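Long-range contact in sulfite dehydrogenase (Paracoccus pantotrophus, PDB 2XTS), which oxidises protein-bound sulfur in the Sox system as a molybdenum- and heme-containing sulfane dehydrogenase, probably passing electrons to its cytochrome partner: residues A[85-97]-A[225-237]. Residues are numbered along the deposited sequence; the frame is centred on the assembly and turned at random.
Sequences QDYRLMINGLVEK and KWVRRLGIYDKAV. With MTE (phosphonic acidmono-(2-amino-5,6-dimercapto-4-oxo-3,7,8a,9,10,10a-hexahydro-4H-8-oxa-1,3,9,10-tetraaza-anthracen-7-ylmethyl)ester), chain E.
Met-90 to Gly-93 pair in parallel with Arg-229 to Ile-232, the strand axes 4.5 Å apart and 8° from parallel. The ladder runs from Met-90 N, bonded to Arg-228 O, to Leu-94 N, which donates to Ile-232 O at 2.8 Å. Before it, the Tyr-87 hydroxyl donates to the carbonyl Val-227 O (2.7 Å). On one face, Met-90 and Arg-229 lie side by side, with Met-90 SD 3.8 Å from Arg-229 CD. The Arg-229 chain leaves CB on the side opposite its amide nitrogen (chi1 -173°), then bends near its end to bring the guanidinium to Asn-92. There NH1 donates to Asn-92 OD1 at 2.9 Å, in the amide plane and on a lone pair. The amide and guanidinium planes are 62° apart. NH1 and NH2 also grip Tyr-233 OH end-on, and NE forms a salt bridge to Glu-172. An alanine in place of this arginine is likely to leave Asn-92 OD1 and Glu-172 without this partner and the Tyr-233 hydroxyl less firmly placed. A side chain at Gly-231 would run into Arg-229 NH1. Ile-91 and Leu-230 share the other face, with Leu-89 CD1 beside Leu-230. Further along, Val-95 CG1 meets Ile-232 CG1 at 3.7 Å, the two side chains crossing at about a right angle. Leu-94, centre of an inverse gamma turn, sets CD1 3.6 Å from Asp-234 N. Just before strand 227-233, Lys-225 binds the molybdopterin through its backbone and NZ. The pair lies in a mixed sheet, between strands 99-101 and 168-173; Arg-228 and Arg-229 form a classic bulge opposite Glu-172. Helix 153-160 packs on Ile-91, Val-95 and Ile-232, while Asp-18 of the cytochrome chain bonds Asn-92 and Tyr-233.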
# COMPACT_ATOMS: atom_id res chain seq x y z
N GLN A 85 15.60 -0.05 19.09
CA GLN A 85 16.35 0.01 20.35
C GLN A 85 17.60 0.87 20.24
O GLN A 85 17.94 1.63 21.16
CB GLN A 85 16.78 -1.38 20.79
CG GLN A 85 15.70 -2.23 21.43
CD GLN A 85 14.81 -2.98 20.48
OE1 GLN A 85 14.86 -2.79 19.25
NE2 GLN A 85 14.00 -3.88 21.04
N ASP A 86 18.30 0.77 19.11
CA ASP A 86 19.53 1.53 18.90
C ASP A 86 19.31 2.97 18.40
O ASP A 86 20.19 3.81 18.49
CB ASP A 86 20.39 0.79 17.88
CG ASP A 86 21.02 -0.48 18.44
OD1 ASP A 86 21.00 -0.68 19.68
OD2 ASP A 86 21.52 -1.27 17.61
N TYR A 87 18.13 3.22 17.84
CA TYR A 87 17.81 4.51 17.26
C TYR A 87 17.88 5.64 18.28
O TYR A 87 17.41 5.52 19.40
CB TYR A 87 16.39 4.47 16.67
CG TYR A 87 15.97 5.75 16.02
CD1 TYR A 87 16.35 6.04 14.72
CD2 TYR A 87 15.23 6.70 16.70
CE1 TYR A 87 16.02 7.22 14.12
CE2 TYR A 87 14.89 7.88 16.09
CZ TYR A 87 15.29 8.14 14.80
OH TYR A 87 14.93 9.35 14.25
N ARG A 88 18.48 6.76 17.88
CA ARG A 88 18.44 7.98 18.67
C ARG A 88 18.24 9.16 17.74
O ARG A 88 18.82 9.20 16.66
CB ARG A 88 19.76 8.18 19.42
CG ARG A 88 20.13 7.12 20.44
CD ARG A 88 19.22 7.11 21.66
NE ARG A 88 19.73 6.18 22.66
CZ ARG A 88 19.51 4.87 22.66
NH1 ARG A 88 18.74 4.30 21.74
NH2 ARG A 88 20.04 4.13 23.62
N LEU A 89 17.42 10.12 18.16
CA LEU A 89 17.24 11.38 17.43
C LEU A 89 17.68 12.53 18.33
O LEU A 89 17.18 12.69 19.43
CB LEU A 89 15.78 11.59 17.01
CG LEU A 89 15.44 12.91 16.31
CD1 LEU A 89 16.14 12.92 14.95
CD2 LEU A 89 13.95 13.12 16.13
N MET A 90 18.57 13.36 17.81
CA MET A 90 19.12 14.49 18.52
C MET A 90 18.62 15.76 17.89
O MET A 90 18.53 15.87 16.67
CB MET A 90 20.65 14.45 18.46
CG MET A 90 21.35 15.66 19.06
SD MET A 90 23.17 15.60 18.96
CE MET A 90 23.46 14.25 20.09
N ILE A 91 18.26 16.74 18.73
CA ILE A 91 17.97 18.11 18.29
C ILE A 91 18.93 19.03 19.02
O ILE A 91 19.00 19.00 20.24
CB ILE A 91 16.52 18.55 18.58
CG1 ILE A 91 15.53 17.60 17.88
CG2 ILE A 91 16.29 19.96 18.07
CD1 ILE A 91 14.06 17.94 18.03
N ASN A 92 19.71 19.80 18.27
CA ASN A 92 20.74 20.65 18.88
C ASN A 92 20.92 21.92 18.08
O ASN A 92 20.24 22.15 17.08
CB ASN A 92 22.07 19.89 19.07
CG ASN A 92 22.86 19.75 17.78
OD1 ASN A 92 22.43 19.07 16.85
ND2 ASN A 92 24.03 20.36 17.74
N GLY A 93 21.79 22.79 18.56
CA GLY A 93 22.12 24.04 17.89
C GLY A 93 21.41 25.20 18.54
O GLY A 93 21.42 25.33 19.78
N LEU A 94 20.79 26.04 17.73
CA LEU A 94 20.13 27.27 18.22
C LEU A 94 18.76 26.92 18.81
O LEU A 94 17.71 27.32 18.29
CB LEU A 94 20.07 28.34 17.12
CG LEU A 94 21.42 28.94 16.77
CD1 LEU A 94 21.30 29.75 15.49
CD2 LEU A 94 21.96 29.81 17.90
N VAL A 95 18.80 26.14 19.89
CA VAL A 95 17.63 25.73 20.64
C VAL A 95 17.86 26.03 22.11
O VAL A 95 19.00 26.09 22.57
CB VAL A 95 17.33 24.24 20.45
CG1 VAL A 95 16.93 23.96 18.99
CG2 VAL A 95 18.49 23.36 20.88
N GLU A 96 16.77 26.19 22.84
CA GLU A 96 16.87 26.47 24.28
C GLU A 96 17.40 25.29 25.06
O GLU A 96 18.17 25.45 26.00
CB GLU A 96 15.53 26.92 24.86
CG GLU A 96 14.98 28.20 24.24
CD GLU A 96 15.78 29.44 24.61
OE1 GLU A 96 15.52 30.50 24.00
OE2 GLU A 96 16.66 29.38 25.50
N LYS A 97 17.02 24.08 24.66
CA LYS A 97 17.52 22.86 25.31
C LYS A 97 17.74 21.80 24.23
O LYS A 97 16.78 21.37 23.60
CB LYS A 97 16.51 22.33 26.35
CG LYS A 97 17.05 21.17 27.16
CD LYS A 97 16.04 20.64 28.16
CE LYS A 97 15.99 21.50 29.41
NZ LYS A 97 15.07 20.86 30.41
N LYS A 225 16.78 9.71 5.27
CA LYS A 225 16.44 8.42 5.84
C LYS A 225 17.29 8.12 7.08
O LYS A 225 18.40 8.62 7.24
CB LYS A 225 16.64 7.34 4.78
CG LYS A 225 15.64 7.39 3.67
CD LYS A 225 15.79 6.26 2.65
CE LYS A 225 17.04 6.33 1.81
NZ LYS A 225 17.12 5.15 0.94
N TRP A 226 16.75 7.28 7.95
CA TRP A 226 17.43 6.88 9.18
C TRP A 226 17.85 8.14 9.94
O TRP A 226 18.97 8.24 10.42
CB TRP A 226 18.65 5.95 8.90
CG TRP A 226 18.39 4.88 7.88
CD1 TRP A 226 17.66 3.75 8.08
CD2 TRP A 226 18.85 4.82 6.53
NE1 TRP A 226 17.63 2.99 6.94
CE2 TRP A 226 18.34 3.63 5.97
CE3 TRP A 226 19.67 5.63 5.75
CZ2 TRP A 226 18.58 3.27 4.65
CZ3 TRP A 226 19.92 5.26 4.45
CH2 TRP A 226 19.36 4.10 3.90
N VAL A 227 16.94 9.11 10.04
CA VAL A 227 17.31 10.44 10.49
C VAL A 227 17.81 10.41 11.94
O VAL A 227 17.14 9.87 12.81
CB VAL A 227 16.18 11.47 10.33
CG1 VAL A 227 16.76 12.89 10.23
CG2 VAL A 227 15.41 11.25 9.09
N ARG A 228 18.99 10.97 12.17
CA ARG A 228 19.58 10.95 13.52
C ARG A 228 19.72 12.29 14.20
O ARG A 228 19.81 12.35 15.43
CB ARG A 228 20.96 10.27 13.49
CG ARG A 228 22.11 11.16 13.12
CD ARG A 228 23.41 10.47 13.33
NE ARG A 228 24.53 11.40 13.18
CZ ARG A 228 25.81 11.05 13.30
NH1 ARG A 228 26.16 9.78 13.51
NH2 ARG A 228 26.75 11.99 13.21
N ARG A 229 19.74 13.37 13.43
CA ARG A 229 19.99 14.68 14.03
C ARG A 229 19.36 15.80 13.23
O ARG A 229 19.38 15.78 12.00
CB ARG A 229 21.50 14.94 14.20
CG ARG A 229 21.87 16.20 14.96
CD ARG A 229 23.36 16.27 15.23
NE ARG A 229 24.10 16.66 14.03
CZ ARG A 229 24.22 17.91 13.59
NH1 ARG A 229 23.63 18.92 14.22
NH2 ARG A 229 24.93 18.17 12.51
N LEU A 230 18.74 16.72 13.96
CA LEU A 230 18.18 17.98 13.46
C LEU A 230 18.95 19.10 14.15
O LEU A 230 18.80 19.32 15.35
CB LEU A 230 16.69 18.09 13.75
CG LEU A 230 15.81 16.90 13.37
CD1 LEU A 230 14.37 17.16 13.82
CD2 LEU A 230 15.88 16.61 11.87
N GLY A 231 19.80 19.78 13.40
CA GLY A 231 20.61 20.87 13.92
C GLY A 231 20.03 22.18 13.49
O GLY A 231 19.68 22.35 12.32
N ILE A 232 19.92 23.14 14.40
CA ILE A 232 19.35 24.44 14.07
C ILE A 232 20.49 25.45 14.00
O ILE A 232 21.21 25.63 14.96
CB ILE A 232 18.33 24.88 15.12
CG1 ILE A 232 17.25 23.79 15.33
CG2 ILE A 232 17.71 26.21 14.70
CD1 ILE A 232 16.54 23.32 14.05
N TYR A 233 20.64 26.08 12.85
CA TYR A 233 21.75 27.00 12.56
C TYR A 233 21.19 28.33 12.06
O TYR A 233 20.00 28.46 11.70
CB TYR A 233 22.71 26.35 11.53
CG TYR A 233 23.30 25.04 11.97
CD1 TYR A 233 24.34 24.99 12.86
CD2 TYR A 233 22.85 23.86 11.47
CE1 TYR A 233 24.88 23.78 13.28
CE2 TYR A 233 23.38 22.66 11.88
CZ TYR A 233 24.40 22.62 12.77
OH TYR A 233 24.89 21.39 13.15
N ASP A 234 22.07 29.33 12.00
CA ASP A 234 21.69 30.67 11.54
C ASP A 234 21.86 30.86 10.05
O ASP A 234 21.47 31.87 9.50
CB ASP A 234 22.41 31.77 12.35
CG ASP A 234 23.93 31.76 12.19
OD1 ASP A 234 24.49 30.89 11.48
OD2 ASP A 234 24.57 32.65 12.81
N LYS A 235 22.41 29.84 9.39
CA LYS A 235 22.66 29.85 7.94
C LYS A 235 22.68 28.43 7.43
O LYS A 235 22.80 27.50 8.21
CB LYS A 235 23.99 30.53 7.59
CG LYS A 235 25.18 29.97 8.26
CD LYS A 235 26.42 30.78 7.95
CE LYS A 235 26.28 32.27 8.31
NZ LYS A 235 27.56 33.06 8.41
N ALA A 236 22.58 28.26 6.11
CA ALA A 236 22.63 26.96 5.50
C ALA A 236 24.02 26.36 5.73
O ALA A 236 25.02 27.07 5.72
CB ALA A 236 22.32 27.07 4.01
N VAL A 237 24.09 25.05 5.89
CA VAL A 237 25.38 24.41 6.06
C VAL A 237 26.19 24.39 4.75
O VAL A 237 27.41 24.51 4.77
CB VAL A 237 25.19 22.99 6.63
CG1 VAL A 237 26.50 22.22 6.63
CG2 VAL A 237 24.54 23.07 8.02
N1 MTE E . 18.95 9.56 3.38
C2 MTE E . 20.11 9.07 3.79
N2 MTE E . 20.37 9.05 5.12
N3 MTE E . 21.03 8.58 2.94
C4 MTE E . 20.84 8.57 1.59
O4 MTE E . 21.73 8.09 0.86
N5 MTE E . 19.31 9.24 -0.29
C6 MTE E . 18.36 10.29 -0.57
C7 MTE E . 17.11 10.27 0.30
N8 MTE E . 17.47 10.17 1.69
C9 MTE E . 19.60 9.11 1.06
C10 MTE E . 18.65 9.63 2.05
C1' MTE E . 17.95 10.35 -2.03
S1' MTE E . 19.08 10.99 -3.20
C2' MTE E . 16.71 9.99 -2.43
S2' MTE E . 16.16 10.22 -4.04
C3' MTE E . 15.74 9.41 -1.42
O3' MTE E . 16.31 9.18 -0.12
C4' MTE E . 15.24 8.06 -1.89
O4' MTE E . 14.26 7.56 -0.97
P MTE E . 13.95 5.99 -1.08
O1P MTE E . 13.41 5.90 -2.54
O2P MTE E . 15.20 5.19 -0.95
O3P MTE E . 12.87 5.74 -0.07